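Local coordinates for protein NBR1 homolog (Arabidopsis thaliana, PDB 6TGS) that probably acts as a receptor that delivers ubiquitinated protein aggregates to autophagosomes, here represented by its PB1 domain, the part that mediates homodimerization, at residues A5-V10 / R20-V25; A52-T57 / I87-G92. The protein carries 3 engineered substitutions. All blocks are in the same frame, centred on the assembly; numbering follows the deposited sequence. Where two conformers were deposited one is given.

Interaction 1: A5-V10 / R20-V25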
# COMPACT_ATOMS: atom_id res chain seq x y z
N ALA A 5 16.85 7.35 -1.91
CA ALA A 5 16.37 8.56 -2.56
C ALA A 5 15.55 8.24 -3.81
O ALA A 5 15.34 9.09 -4.67
CB ALA A 5 17.55 9.47 -2.92
N ASN A 6 15.08 6.99 -3.90
CA ASN A 6 14.20 6.54 -4.97
C ASN A 6 12.91 6.04 -4.34
O ASN A 6 12.93 5.17 -3.46
CB ASN A 6 14.86 5.45 -5.82
CG ASN A 6 14.95 4.12 -5.10
OD1 ASN A 6 15.68 3.97 -4.12
ND2 ASN A 6 14.18 3.14 -5.57
N ALA A 7 11.78 6.59 -4.77
CA ALA A 7 10.52 6.34 -4.09
C ALA A 7 9.83 5.09 -4.64
O ALA A 7 10.07 4.66 -5.77
CB ALA A 7 9.60 7.55 -4.23
N LEU A 8 8.98 4.50 -3.81
CA LEU A 8 8.09 3.43 -4.25
C LEU A 8 6.86 4.04 -4.90
O LEU A 8 6.19 4.89 -4.31
CB LEU A 8 7.67 2.54 -3.08
CG LEU A 8 6.61 1.47 -3.34
CD1 LEU A 8 7.16 0.33 -4.19
CD2 LEU A 8 6.02 0.93 -2.04
N VAL A 9 6.56 3.60 -6.12
CA VAL A 9 5.31 3.99 -6.77
C VAL A 9 4.21 3.06 -6.26
O VAL A 9 4.33 1.83 -6.35
CB VAL A 9 5.44 3.91 -8.29
CG1 VAL A 9 4.08 4.12 -8.94
CG2 VAL A 9 6.42 4.96 -8.77
N VAL A 10 3.15 3.65 -5.72
CA VAL A 10 2.00 2.90 -5.22
C VAL A 10 0.81 3.24 -6.10
O VAL A 10 0.51 4.42 -6.32
CB VAL A 10 1.72 3.23 -3.74
CG1 VAL A 10 0.50 2.45 -3.24
CG2 VAL A 10 2.94 2.90 -2.90
N ARG A 20 -2.47 6.77 -8.28
CA ARG A 20 -1.02 6.67 -8.19
C ARG A 20 -0.49 7.67 -7.18
O ARG A 20 -0.87 8.85 -7.22
CB ARG A 20 -0.39 6.94 -9.56
CG ARG A 20 1.14 6.85 -9.60
CD ARG A 20 1.66 7.11 -11.02
NE ARG A 20 3.11 7.03 -11.09
CZ ARG A 20 3.91 8.04 -10.82
NH1 ARG A 20 3.39 9.21 -10.45
NH2 ARG A 20 5.23 7.90 -10.90
N PHE A 21 0.33 7.34 -6.31
CA PHE A 21 1.13 8.28 -5.54
C PHE A 21 2.49 7.64 -5.27
O PHE A 21 2.69 6.46 -5.53
CB PHE A 21 0.44 8.71 -4.24
CG PHE A 21 0.09 7.58 -3.33
CD1 PHE A 21 -1.13 6.95 -3.45
CD2 PHE A 21 0.95 7.18 -2.32
CE1 PHE A 21 -1.48 5.91 -2.60
CE2 PHE A 21 0.61 6.14 -1.45
CZ PHE A 21 -0.62 5.51 -1.61
N ARG A 22 3.42 8.43 -4.77
CA ARG A 22 4.77 7.92 -4.52
C ARG A 22 5.11 8.05 -3.05
O ARG A 22 4.72 9.01 -2.38
CB ARG A 22 5.81 8.65 -5.37
CG ARG A 22 5.55 8.56 -6.87
CD ARG A 22 6.83 8.75 -7.67
NE ARG A 22 7.54 9.97 -7.30
CZ ARG A 22 8.84 10.16 -7.50
NH1 ARG A 22 9.57 9.21 -8.08
NH2 ARG A 22 9.41 11.29 -7.13
N VAL A 23 5.86 7.07 -2.55
CA VAL A 23 6.19 6.97 -1.14
C VAL A 23 7.71 7.04 -1.02
O VAL A 23 8.41 6.21 -1.61
CB VAL A 23 5.67 5.68 -0.50
CG1 VAL A 23 6.15 5.59 0.93
CG2 VAL A 23 4.14 5.64 -0.57
N PRO A 24 8.26 8.00 -0.28
CA PRO A 24 9.72 8.07 -0.13
C PRO A 24 10.26 6.87 0.64
O PRO A 24 9.59 6.28 1.49
CB PRO A 24 9.93 9.37 0.64
CG PRO A 24 8.63 9.62 1.35
CD PRO A 24 7.58 9.10 0.42
N VAL A 25 11.49 6.50 0.28
CA VAL A 25 12.22 5.42 0.99
C VAL A 25 13.38 6.04 1.77
O VAL A 25 13.92 7.07 1.34
CB VAL A 25 12.71 4.34 0.02
CG1 VAL A 25 11.62 3.92 -0.96
CG2 VAL A 25 13.97 4.77 -0.71

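Interaction 2: A52-T57 / I87-G92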
# COMPACT_ATOMS: atom_id res chain seq x y z
N ALA A 52 -11.82 2.72 8.89
CA ALA A 52 -12.55 1.56 8.42
C ALA A 52 -11.65 0.33 8.36
O ALA A 52 -10.43 0.43 8.18
CB ALA A 52 -13.15 1.82 7.04
N GLU A 53 -12.25 -0.86 8.47
CA GLU A 53 -11.51 -2.12 8.37
C GLU A 53 -11.42 -2.54 6.90
O GLU A 53 -12.13 -3.44 6.43
CB GLU A 53 -12.15 -3.20 9.23
CG GLU A 53 -11.79 -3.08 10.69
CD GLU A 53 -11.87 -4.40 11.42
OE1 GLU A 53 -12.62 -5.28 10.96
OE2 GLU A 53 -11.18 -4.56 12.46
N LEU A 54 -10.51 -1.90 6.18
CA LEU A 54 -10.36 -2.09 4.74
C LEU A 54 -9.49 -3.30 4.48
O LEU A 54 -8.50 -3.52 5.17
CB LEU A 54 -9.70 -0.86 4.12
CG LEU A 54 -10.38 0.48 4.41
CD1 LEU A 54 -9.53 1.64 3.93
CD2 LEU A 54 -11.72 0.50 3.72
N SER A 55 -9.86 -4.08 3.48
CA SER A 55 -8.97 -5.13 2.99
C SER A 55 -8.04 -4.52 1.95
O SER A 55 -8.50 -4.06 0.90
CB SER A 55 -9.77 -6.30 2.41
OG SER A 55 -8.98 -7.09 1.54
N LEU A 56 -6.74 -4.53 2.23
CA LEU A 56 -5.72 -3.99 1.34
C LEU A 56 -4.86 -5.16 0.89
O LEU A 56 -4.17 -5.77 1.71
CB LEU A 56 -4.88 -2.93 2.06
CG LEU A 56 -5.70 -1.82 2.73
CD1 LEU A 56 -4.80 -0.81 3.46
CD2 LEU A 56 -6.55 -1.13 1.68
N THR A 57 -4.94 -5.50 -0.40
CA THR A 57 -4.25 -6.69 -0.90
C THR A 57 -3.41 -6.36 -2.13
O THR A 57 -3.73 -5.44 -2.89
CB THR A 57 -5.24 -7.81 -1.27
OG1 THR A 57 -6.24 -7.32 -2.17
CG2 THR A 57 -5.91 -8.35 0.00
N ILE A 87 -2.18 -1.95 -5.03
CA ILE A 87 -3.00 -2.36 -3.89
C ILE A 87 -4.46 -2.33 -4.31
O ILE A 87 -4.98 -1.29 -4.74
CB ILE A 87 -2.77 -1.44 -2.68
CG1 ILE A 87 -1.32 -1.47 -2.21
CG2 ILE A 87 -3.76 -1.79 -1.54
CD1 ILE A 87 -1.05 -0.45 -1.10
N ASN A 88 -5.16 -3.45 -4.14
CA ASN A 88 -6.60 -3.46 -4.33
C ASN A 88 -7.28 -3.19 -2.99
O ASN A 88 -6.91 -3.79 -1.97
CB ASN A 88 -7.09 -4.80 -4.89
CG ASN A 88 -6.79 -4.97 -6.37
OD1 ASN A 88 -6.61 -4.00 -7.09
ND2 ASN A 88 -6.76 -6.22 -6.82
N VAL A 89 -8.29 -2.32 -2.99
CA VAL A 89 -9.01 -1.93 -1.78
C VAL A 89 -10.39 -2.55 -1.81
O VAL A 89 -11.15 -2.33 -2.76
CB VAL A 89 -9.15 -0.40 -1.64
CG1 VAL A 89 -9.90 -0.07 -0.35
CG2 VAL A 89 -7.82 0.25 -1.65
N ASN A 90 -10.74 -3.29 -0.78
CA ASN A 90 -12.11 -3.74 -0.63
C ASN A 90 -12.61 -3.38 0.76
O ASN A 90 -11.86 -3.43 1.74
CB ASN A 90 -12.23 -5.24 -0.87
CG ASN A 90 -12.06 -5.59 -2.32
OD1 ASN A 90 -13.02 -5.60 -3.09
ND2 ASN A 90 -10.82 -5.87 -2.72
N ALA A 91 -13.87 -2.98 0.83
CA ALA A 91 -14.45 -2.50 2.06
C ALA A 91 -15.53 -3.46 2.55
O ALA A 91 -16.20 -4.12 1.75
CB ALA A 91 -15.04 -1.10 1.88
N GLY A 92 -15.67 -3.53 3.87
CA GLY A 92 -16.60 -4.46 4.49
C GLY A 92 -15.88 -5.57 5.24
O GLY A 92 -14.77 -5.97 4.87
O HOH W 1 -8.46 -6.24 -1.12
O HOH W 2 -5.07 -8.17 -4.70

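Interaction 1: A5-V10 / R20-V25
Val23 O takes the backbone N-H of Leu8 at 2.8 Å (N to O), and Leu8 O receives the N-H of Val23 in return, closing the first of two antiparallel hydrogen-bonded pairs. Two residues further along, Val10 and Phe21 exchange a second, straighter pair of bonds; Val10 N to Phe21 O measures 2.9 Å with 167° at the hydrogen. Leu8 O is also met by the CA of Arg22, a weaker CH...O contact that falls between the rungs. Beyond the ladder, both methyl branches of Val25, CG1 and CG2, lie against Asn6 O.

The two faces of this ladder differ in character. On the face of Leu8, Val10, Phe21 and Val23, the ring of Phe21 lies alongside Val10, pointing the same way: its CG sits between the backbone N and the carbonyl carbon (chi1 57°), and one ring face receives Val10 CB, 4.1 Å from the centroid, in a CH-pi contact. Val10 CG1 presses on ring atom CZ of Phe21, while its other branch, CG2, meets Val23 CG2 at 3.8 Å. Helix 35-46 supplies Leu38, Lys41 and Leu45 to the same ring. On the other face, the extended chain of Arg20 runs across Val9, NE lying 3.7 Å from Val9 CG1, and Val9 CG2 touches Arg22 CD. Ala7 CB lies over one face of the Arg22 guanidinium, toward its rim. Strands 8-14 and 17-23 form the antiparallel hairpin that opens the ubiquitin-like PB1 fold, its Phe21 side turned to helix 35-46.

Interaction 2: A52-T57 / I87-G92
Leu56 and Val89 form the close-packed heart of this contact, their side chains lying alongside and pointing the same way from a non-hydrogen-bonded antiparallel pair. The CG of Leu56 is anti to its carbonyl carbon (chi1 -53°), which brings CD2 to 3.8 Å from Val89 CG2, while Leu56 CB rests on Ile87 CG2 at 3.9 Å. Backbone bonds flank this pair: Ser55 N reaches Asn90 O at 2.7 Å, and Thr57 O accepts the N-H of Asn88 at 2.8 Å.

The face of Ser55, Thr57, Asn88 and Asn90 is polar, and ordered water bridges its side chains. One water accepts from Asn90 ND2, donates to Ser55 O, and bonds the hydroxyls of Ser55 and Thr57. The distance from this water's O to Thr57 OG1 is 2.7 Å. It links one strand to Asn90 of the other, adding to looser direct contacts. A second water joins Thr57 OG1 to Asn88 ND2, the latter bond weak. Asn88 OD1 is hydrogen-bonded to Lys86 NZ. Towards the chain terminus the packing thins to Leu54 CD2 against Ala91 CB at 4.1 Å.

Helix 35-46 backs the apolar face, with Ile42 touching both Leu56 and Val89 and Leu38 reaching Ile87. Strand 8-14 lies along the far edge of strand 84-90, bonding to Ile87 and Val89; on the other side of strand 55-59, Leu68 bonds to the Leu56 backbone and packs on Leu56 and Ile87.

How the interactions relate
The two contacts illustrate how one mixed sheet is built from successive pairings. Interaction 1 closes first along the chain, as a hairpin between strands 8-14 and 17-23; interaction 2 follows in series, pairing strand 55-59 with the last strand, 84-90. Their centres are about 20 Å apart, on opposite sides of the chain's centre, yet strands 8-14 and 84-90 are parallel neighbours, and Val10 CG1 meets Ile87 CD1 at 3.9 Å in the apolar layer beneath helix 35-46. Strand 84-90 sits between strands 8-14 and 55-59, so the first and last strands of the PB1 domain are neighbours in its sheet.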